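Local coordinates for staphylococcal nuclease domain-containing protein 1 (Drosophila melanogaster, PDB 2WAC), which cleaves RNA and DNA as an endonuclease, associates with the RNA-induced silencing complex, and binds symmetrically dimethylated arginine peptides through the Tudor domain carried by this fragment, at residues Thr17-Ser22 against Pro111-Tyr116; Glu5-Thr10 against Val146-Glu151; Thr10-Thr15 against Glu139-His144. One frame throughout, in Å; residues are numbered along the deposited sequence.

Contact 1 of 3, residues Thr17-Ser22 against Pro111-Tyr116; sequences TFFAQS and PYATEY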
# COMPACT_ATOMS: atom_id res chain seq x y z
N THR A 17 -5.62 3.41 0.55
CA THR A 17 -4.18 3.59 0.70
C THR A 17 -3.53 2.41 -0.02
O THR A 17 -4.19 1.39 -0.27
CB THR A 17 -3.72 3.69 2.18
OG1 THR A 17 -3.87 2.43 2.84
CG2 THR A 17 -4.50 4.77 2.93
N PHE A 18 -2.26 2.55 -0.38
CA PHE A 18 -1.56 1.49 -1.08
C PHE A 18 -0.09 1.48 -0.70
O PHE A 18 0.46 2.51 -0.31
CB PHE A 18 -1.73 1.62 -2.61
CG PHE A 18 -1.18 2.91 -3.17
CD1 PHE A 18 -1.98 4.05 -3.24
CD2 PHE A 18 0.13 2.98 -3.63
CE1 PHE A 18 -1.47 5.25 -3.75
CE2 PHE A 18 0.65 4.17 -4.14
CZ PHE A 18 -0.16 5.30 -4.21
N PHE A 19 0.53 0.31 -0.82
CA PHE A 19 1.97 0.18 -0.63
C PHE A 19 2.64 0.01 -1.98
O PHE A 19 2.16 -0.73 -2.84
CB PHE A 19 2.30 -1.02 0.26
CG PHE A 19 1.97 -0.80 1.71
CD1 PHE A 19 0.66 -0.87 2.16
CD2 PHE A 19 2.98 -0.56 2.64
CE1 PHE A 19 0.35 -0.68 3.51
CE2 PHE A 19 2.69 -0.37 3.98
CZ PHE A 19 1.37 -0.43 4.42
N ALA A 20 3.76 0.71 -2.17
CA ALA A 20 4.52 0.63 -3.41
C ALA A 20 5.99 0.34 -3.16
O ALA A 20 6.58 0.85 -2.20
CB ALA A 20 4.35 1.92 -4.20
N GLN A 21 6.58 -0.49 -4.02
CA GLN A 21 8.02 -0.73 -4.03
C GLN A 21 8.66 0.08 -5.15
O GLN A 21 8.07 0.25 -6.21
CB GLN A 21 8.32 -2.21 -4.29
CG GLN A 21 7.95 -3.17 -3.16
CD GLN A 21 8.01 -4.63 -3.58
OE1 GLN A 21 8.08 -4.94 -4.77
NE2 GLN A 21 7.96 -5.53 -2.61
N SER A 22 9.87 0.58 -4.89
CA SER A 22 10.67 1.23 -5.92
C SER A 22 11.22 0.18 -6.90
O SER A 22 11.74 -0.86 -6.47
CB SER A 22 11.82 2.01 -5.27
OG SER A 22 12.73 2.50 -6.24
N PRO A 111 12.49 -0.23 5.14
CA PRO A 111 11.43 -1.02 4.51
C PRO A 111 11.37 -0.83 2.99
O PRO A 111 11.47 0.31 2.51
CB PRO A 111 10.16 -0.48 5.17
CG PRO A 111 10.61 0.01 6.50
CD PRO A 111 11.97 0.59 6.25
N TYR A 112 11.21 -1.92 2.25
CA TYR A 112 11.17 -1.86 0.78
C TYR A 112 9.81 -1.50 0.19
O TYR A 112 9.68 -1.31 -1.02
CB TYR A 112 11.76 -3.13 0.16
CG TYR A 112 13.27 -3.15 0.21
CD1 TYR A 112 14.02 -2.32 -0.61
CD2 TYR A 112 13.94 -3.98 1.11
CE1 TYR A 112 15.41 -2.32 -0.56
CE2 TYR A 112 15.33 -3.99 1.17
CZ TYR A 112 16.06 -3.16 0.33
OH TYR A 112 17.43 -3.16 0.39
N ALA A 113 8.80 -1.37 1.06
CA ALA A 113 7.49 -0.87 0.66
C ALA A 113 7.10 0.36 1.48
O ALA A 113 7.40 0.44 2.67
CB ALA A 113 6.43 -1.96 0.79
N THR A 114 6.44 1.31 0.83
CA THR A 114 6.02 2.56 1.47
C THR A 114 4.53 2.78 1.24
O THR A 114 4.04 2.62 0.12
CB THR A 114 6.82 3.77 0.91
OG1 THR A 114 8.22 3.50 1.00
CG2 THR A 114 6.51 5.05 1.69
N GLU A 115 3.81 3.15 2.30
CA GLU A 115 2.38 3.42 2.21
C GLU A 115 2.09 4.86 1.75
O GLU A 115 2.74 5.80 2.18
CB GLU A 115 1.68 3.14 3.54
CG GLU A 115 0.16 3.08 3.43
CD GLU A 115 -0.52 2.70 4.74
OE1 GLU A 115 0.16 2.63 5.79
OE2 GLU A 115 -1.75 2.48 4.71
N TYR A 116 1.09 4.99 0.87
CA TYR A 116 0.62 6.28 0.39
C TYR A 116 -0.90 6.33 0.41
O TYR A 116 -1.55 5.29 0.36
CB TYR A 116 1.08 6.54 -1.05
CG TYR A 116 2.58 6.50 -1.24
CD1 TYR A 116 3.34 7.65 -1.06
CD2 TYR A 116 3.22 5.32 -1.61
CE1 TYR A 116 4.72 7.63 -1.23
CE2 TYR A 116 4.60 5.29 -1.79
CZ TYR A 116 5.34 6.45 -1.60
OH TYR A 116 6.71 6.43 -1.78
O HOH W 1 8.66 2.49 -1.77
O HOH W 2 11.46 -0.35 -2.75
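Thr17 and Glu115 meet at one end of an antiparallel strand pair: Thr17 OG1 donates to Glu115 OE2 at 2.8 Å, on the lone pair facing away from OE1, and the same hydroxyl is hydrogen-bonded to Thr13. Glu115 suits its place because its chain, CG anti to the backbone N (chi1 -166°) then extended, spans the Phe19 ring before reaching Thr17. Glu115 CB lies over one face of the Phe19 ring, 3.8 Å from its centroid, and the carboxylate is turned 20° from the ring plane. With an alanine here, Thr17 OG1 would probably lose this acceptor and the CE1-CZ side of the Phe19 ring its cover from CG and the carboxylate.

Phe18 and Tyr116 exchange two backbone bonds, the shorter from Tyr116 N to Phe18 O (2.8 Å); Ala20 and Thr114 exchange two more. One water donates to Ala20 O and bonds Thr114 OG1; another links Ser22 N to Tyr112 O. On the other face Tyr116 CB sits over the Phe18 ring, 3.6 Å from Phe18 CZ. Reciprocal amide bonds thus hold strand 113-118 to the N-terminal hairpin of the nuclease-like domain, water taking over where the strands part and Glu115 tying the Thr17 end.

Contact 2 of 3, residues Glu5-Thr10 against Val146-Glu151; sequences ENVIVT and VQLNVE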
# COMPACT_ATOMS: atom_id res chain seq x y z
N GLU A 5 8.40 8.75 -9.83
CA GLU A 5 9.13 7.57 -9.38
C GLU A 5 8.48 6.33 -9.97
O GLU A 5 7.26 6.14 -9.89
CB GLU A 5 9.15 7.48 -7.85
CG GLU A 5 10.11 6.42 -7.30
CD GLU A 5 9.81 5.99 -5.86
OE1 GLU A 5 8.79 6.45 -5.29
OE2 GLU A 5 10.59 5.20 -5.30
N ASN A 6 9.31 5.48 -10.59
CA ASN A 6 8.84 4.22 -11.14
C ASN A 6 8.66 3.19 -10.02
O ASN A 6 9.63 2.75 -9.41
CB ASN A 6 9.79 3.70 -12.22
CG ASN A 6 9.77 4.56 -13.48
OD1 ASN A 6 8.71 4.93 -13.98
ND2 ASN A 6 10.95 4.88 -14.00
N VAL A 7 7.40 2.84 -9.75
CA VAL A 7 7.07 1.92 -8.66
C VAL A 7 6.25 0.72 -9.13
O VAL A 7 5.75 0.70 -10.26
CB VAL A 7 6.30 2.62 -7.49
CG1 VAL A 7 7.10 3.78 -6.92
CG2 VAL A 7 4.91 3.07 -7.93
N ILE A 8 6.12 -0.27 -8.25
CA ILE A 8 5.17 -1.37 -8.40
C ILE A 8 4.26 -1.37 -7.17
O ILE A 8 4.75 -1.36 -6.03
CB ILE A 8 5.89 -2.74 -8.53
CG1 ILE A 8 6.59 -2.85 -9.89
CG2 ILE A 8 4.91 -3.90 -8.31
CD1 ILE A 8 7.63 -3.96 -9.97
N VAL A 9 2.95 -1.37 -7.39
CA VAL A 9 1.99 -1.39 -6.29
C VAL A 9 1.81 -2.83 -5.79
O VAL A 9 1.39 -3.70 -6.55
CB VAL A 9 0.63 -0.75 -6.68
CG1 VAL A 9 -0.35 -0.82 -5.52
CG2 VAL A 9 0.84 0.70 -7.11
N THR A 10 2.13 -3.05 -4.52
CA THR A 10 2.18 -4.40 -3.95
C THR A 10 1.03 -4.75 -3.01
O THR A 10 0.72 -5.93 -2.82
CB THR A 10 3.54 -4.66 -3.25
OG1 THR A 10 3.79 -3.65 -2.27
CG2 THR A 10 4.67 -4.67 -4.27
N VAL A 146 3.99 1.46 -12.39
CA VAL A 146 3.32 2.75 -12.60
C VAL A 146 4.24 3.90 -12.19
O VAL A 146 5.26 3.67 -11.53
CB VAL A 146 1.96 2.84 -11.83
CG1 VAL A 146 0.97 1.79 -12.32
CG2 VAL A 146 2.17 2.72 -10.32
N GLN A 147 3.88 5.12 -12.58
CA GLN A 147 4.62 6.31 -12.18
C GLN A 147 3.93 6.99 -11.00
O GLN A 147 2.75 7.34 -11.07
CB GLN A 147 4.79 7.27 -13.36
CG GLN A 147 5.66 6.72 -14.49
CD GLN A 147 5.79 7.67 -15.68
OE1 GLN A 147 4.82 8.27 -16.12
NE2 GLN A 147 7.01 7.80 -16.20
N LEU A 148 4.68 7.17 -9.91
CA LEU A 148 4.16 7.78 -8.69
C LEU A 148 4.68 9.20 -8.51
O LEU A 148 5.87 9.46 -8.70
CB LEU A 148 4.52 6.91 -7.47
CG LEU A 148 4.13 7.37 -6.06
CD1 LEU A 148 3.80 6.18 -5.18
CD2 LEU A 148 5.22 8.23 -5.40
N ASN A 149 3.78 10.11 -8.14
CA ASN A 149 4.16 11.46 -7.73
C ASN A 149 3.57 11.79 -6.37
O ASN A 149 2.37 11.64 -6.15
CB ASN A 149 3.70 12.50 -8.76
CG ASN A 149 4.20 13.90 -8.44
OD1 ASN A 149 5.40 14.12 -8.26
ND2 ASN A 149 3.27 14.85 -8.36
N VAL A 150 4.42 12.22 -5.44
CA VAL A 150 3.96 12.66 -4.13
C VAL A 150 3.40 14.08 -4.26
O VAL A 150 4.11 15.00 -4.67
CB VAL A 150 5.10 12.61 -3.06
CG1 VAL A 150 4.62 13.17 -1.72
CG2 VAL A 150 5.59 11.17 -2.88
N GLU A 151 2.13 14.24 -3.91
CA GLU A 151 1.43 15.52 -4.07
C GLU A 151 1.47 16.37 -2.81
O GLU A 151 1.54 17.60 -2.89
CB GLU A 151 -0.03 15.29 -4.49
CG GLU A 151 -0.21 14.46 -5.77
CD GLU A 151 0.24 15.17 -7.04
OE1 GLU A 151 0.40 16.41 -7.02
OE2 GLU A 151 0.45 14.48 -8.06
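Glu5 and Leu148 form one antiparallel hydrogen-bonded pair, Val7 and Val146 the next, and Asn6 with Gln147 is the non-hydrogen-bonded pair between them. The four bonds are short and straight: Glu5 N reaches Leu148 O at 2.9 Å with 177° at the hydrogen, and Leu148 N returns to Glu5 O at 2.8 Å. Yet the N-to-C directions of the two segments differ by 116°, far from a flat antiparallel pair. Beyond Val7 the strands separate, and Val9 pairs instead with the backbone of Asn143, ahead of strand 145-152.

Val7, Val146 and Leu148 are buried on one face, where Val7 CG2 touches Val146 CG2 at 3.7 Å and Leu148 CB at 3.9 Å. Val9 CG2 comes to the same Val146 methyl from farther along, at 4.0 Å. With Val146 CG1 anti to the carbonyl carbon (chi1 -63°), CG2 falls between the backbone N and the carbonyl carbon and meets both valines; branched residues suit extended backbone and fill such a corner compactly. Leu163 of strand 159-164 packs against Val9, Val146 and Leu148. Glu5 borders this face, its extended chain running alongside Leu148 and bringing Glu5 OE1 to 4.0 Å from Leu148 CD2.

Asn6 and Gln147 share the other face, side by side with amide planes nearly parallel. Asn6 OD1 lies 3.6 Å from Gln147 CG, while Gln147 OE1 is hydrogen-bonded to Arg164. Four backbone bonds over a small aliphatic cluster, bordered by one carboxylate and backed by amides, make the seam between strands 5-12 and 145-152 that closes the OB-fold barrel of the staphylococcal nuclease family.

Contact 3 of 3, residues Thr10-Thr15 against Glu139-His144; sequences TEITET and EDVLNH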
# COMPACT_ATOMS: atom_id res chain seq x y z
N THR A 10 2.13 -3.05 -4.52
CA THR A 10 2.18 -4.40 -3.95
C THR A 10 1.03 -4.75 -3.01
O THR A 10 0.72 -5.93 -2.82
CB THR A 10 3.54 -4.66 -3.25
OG1 THR A 10 3.79 -3.65 -2.27
CG2 THR A 10 4.67 -4.67 -4.27
N GLU A 11 0.38 -3.73 -2.45
CA GLU A 11 -0.74 -3.93 -1.53
C GLU A 11 -1.71 -2.76 -1.58
O GLU A 11 -1.30 -1.60 -1.61
CB GLU A 11 -0.24 -4.14 -0.09
CG GLU A 11 -1.33 -4.42 0.96
CD GLU A 11 -1.93 -5.82 0.87
OE1 GLU A 11 -1.40 -6.68 0.14
OE2 GLU A 11 -2.95 -6.07 1.56
N ILE A 12 -3.01 -3.07 -1.60
CA ILE A 12 -4.06 -2.05 -1.52
C ILE A 12 -4.96 -2.34 -0.32
O ILE A 12 -5.38 -3.48 -0.12
CB ILE A 12 -4.88 -1.95 -2.83
CG1 ILE A 12 -3.96 -1.60 -4.01
CG2 ILE A 12 -5.99 -0.90 -2.71
CD1 ILE A 12 -4.43 -2.13 -5.34
N THR A 13 -5.25 -1.31 0.47
CA THR A 13 -6.10 -1.44 1.65
C THR A 13 -7.53 -1.02 1.34
O THR A 13 -7.82 -0.51 0.26
CB THR A 13 -5.56 -0.62 2.85
OG1 THR A 13 -5.81 0.78 2.62
CG2 THR A 13 -4.07 -0.85 3.05
N GLU A 14 -8.42 -1.22 2.32
CA GLU A 14 -9.85 -0.93 2.16
C GLU A 14 -10.22 0.56 2.17
O GLU A 14 -11.38 0.91 1.91
CB GLU A 14 -10.67 -1.70 3.22
CG GLU A 14 -10.24 -1.46 4.67
CD GLU A 14 -10.91 -2.41 5.66
OE1 GLU A 14 -12.09 -2.75 5.47
OE2 GLU A 14 -10.23 -2.81 6.63
N THR A 15 -9.25 1.43 2.45
CA THR A 15 -9.47 2.88 2.47
C THR A 15 -8.76 3.57 1.30
O THR A 15 -8.61 4.80 1.29
CB THR A 15 -9.00 3.51 3.80
OG1 THR A 15 -7.60 3.26 3.98
CG2 THR A 15 -9.78 2.93 4.98
N GLU A 139 -7.41 -3.83 -10.11
CA GLU A 139 -7.27 -4.29 -11.49
C GLU A 139 -6.38 -3.33 -12.30
O GLU A 139 -5.63 -3.77 -13.17
CB GLU A 139 -8.64 -4.44 -12.16
CG GLU A 139 -8.63 -5.37 -13.37
CD GLU A 139 -9.93 -5.37 -14.14
OE1 GLU A 139 -11.01 -5.20 -13.52
OE2 GLU A 139 -9.88 -5.53 -15.38
N ASP A 140 -6.48 -2.04 -11.99
CA ASP A 140 -5.67 -1.01 -12.63
C ASP A 140 -4.18 -1.11 -12.31
O ASP A 140 -3.34 -1.06 -13.21
CB ASP A 140 -6.18 0.39 -12.24
CG ASP A 140 -7.50 0.76 -12.90
OD1 ASP A 140 -7.88 0.12 -13.91
OD2 ASP A 140 -8.15 1.70 -12.41
N VAL A 141 -3.85 -1.25 -11.02
CA VAL A 141 -2.47 -1.03 -10.57
C VAL A 141 -1.75 -2.18 -9.85
O VAL A 141 -0.52 -2.22 -9.85
CB VAL A 141 -2.33 0.27 -9.71
CG1 VAL A 141 -2.85 1.49 -10.47
CG2 VAL A 141 -3.03 0.13 -8.36
N LEU A 142 -2.50 -3.10 -9.23
CA LEU A 142 -1.86 -4.13 -8.40
C LEU A 142 -0.88 -4.99 -9.20
O LEU A 142 -1.24 -5.57 -10.23
CB LEU A 142 -2.88 -5.00 -7.66
CG LEU A 142 -2.32 -5.91 -6.56
CD1 LEU A 142 -1.93 -5.11 -5.31
CD2 LEU A 142 -3.31 -7.00 -6.20
N ASN A 143 0.36 -5.03 -8.72
CA ASN A 143 1.49 -5.74 -9.35
C ASN A 143 2.02 -5.10 -10.64
O ASN A 143 2.84 -5.69 -11.34
CB ASN A 143 1.17 -7.22 -9.59
CG ASN A 143 0.73 -7.94 -8.34
OD1 ASN A 143 -0.19 -8.75 -8.37
ND2 ASN A 143 1.39 -7.65 -7.22
N HIS A 144 1.54 -3.90 -10.94
CA HIS A 144 1.94 -3.20 -12.15
C HIS A 144 2.99 -2.13 -11.90
O HIS A 144 3.03 -1.52 -10.83
CB HIS A 144 0.72 -2.57 -12.84
CG HIS A 144 -0.26 -3.57 -13.37
ND1 HIS A 144 -1.53 -3.22 -13.76
CD2 HIS A 144 -0.16 -4.90 -13.57
CE1 HIS A 144 -2.18 -4.29 -14.18
NE2 HIS A 144 -1.36 -5.33 -14.08
O HOH W 3 0.89 -8.06 -4.62
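Ile12 and Leu142 pass across each other at a slant, meeting through their terminal methyls: Ile12 CD1 lies 3.9 Å from Leu142 CD1. The same Ile12 methyl is 4.0 Å from Leu142 CB and touches Val141 CG2 as well, so one carbon settles against two successive side chains at the helix end. Ile12 points toward the helix and extends its CG1 branch beside its own backbone N (chi1 -59°), which carries CD1 to the helix end; isoleucine suits the place because CD1, the extra carbon of that branch, makes all these contacts. Phe137 and Ser138, a turn earlier in helix 127-141, also touch Ile12.

In Leu142, chi1 (-168°) and chi2 (74°) together bring CD1 against the strand. There Leu142 CD1 rests 3.7 Å from Thr10 O and beside Glu11 N. Thr10 and Glu11 both face Phe19 in a classic beta bulge. The Thr10 side chain leaves the backbone away from 139-144, and its hydroxyl is bonded to Tyr88 O.

A water donates to Thr10 O at 2.8 Å and accepts from Asn143 ND2 at 2.7 Å. Asn143 fills the third position of the type II turn from Val141 to His144, where its positive phi is one that asparagine tolerates well. His144 N closes the turn on Val141 O, and His144 ND1 donates to Asp140 O at 2.9 Å from above the carbonyl plane. No direct hydrogen bond joins 10-15 to 139-144; the direct tie is the backbone bond from Asn143 to Val9, just before, and methyl contacts and one water add to it in seating the end of helix 127-141 on strand 5-12.

How the contacts relate
From the N terminus, strand 5-12 enters contact 2, continues into contact 3 through the shared Thr10, and turns back as strand 17-22 into contact 1. Contact 1 closes the shortest loop, which leaves through helix 26-42 and carries the inserted Tudor barrel before returning at strand 113-118. Contact 3 encloses that loop and closes when helix 127-141 ends; contact 2 encloses both, closing on strand 145-152. The three are therefore concentric, with none crossing. Phe19 and Gln21 bind strand 5-12 through backbone bonds, joining contact 1 to the others, and Val9 O meets Asn143 N between contacts 2 and 3. Together they assemble the nuclease-like OB fold from chain pieces on both sides of the Tudor domain.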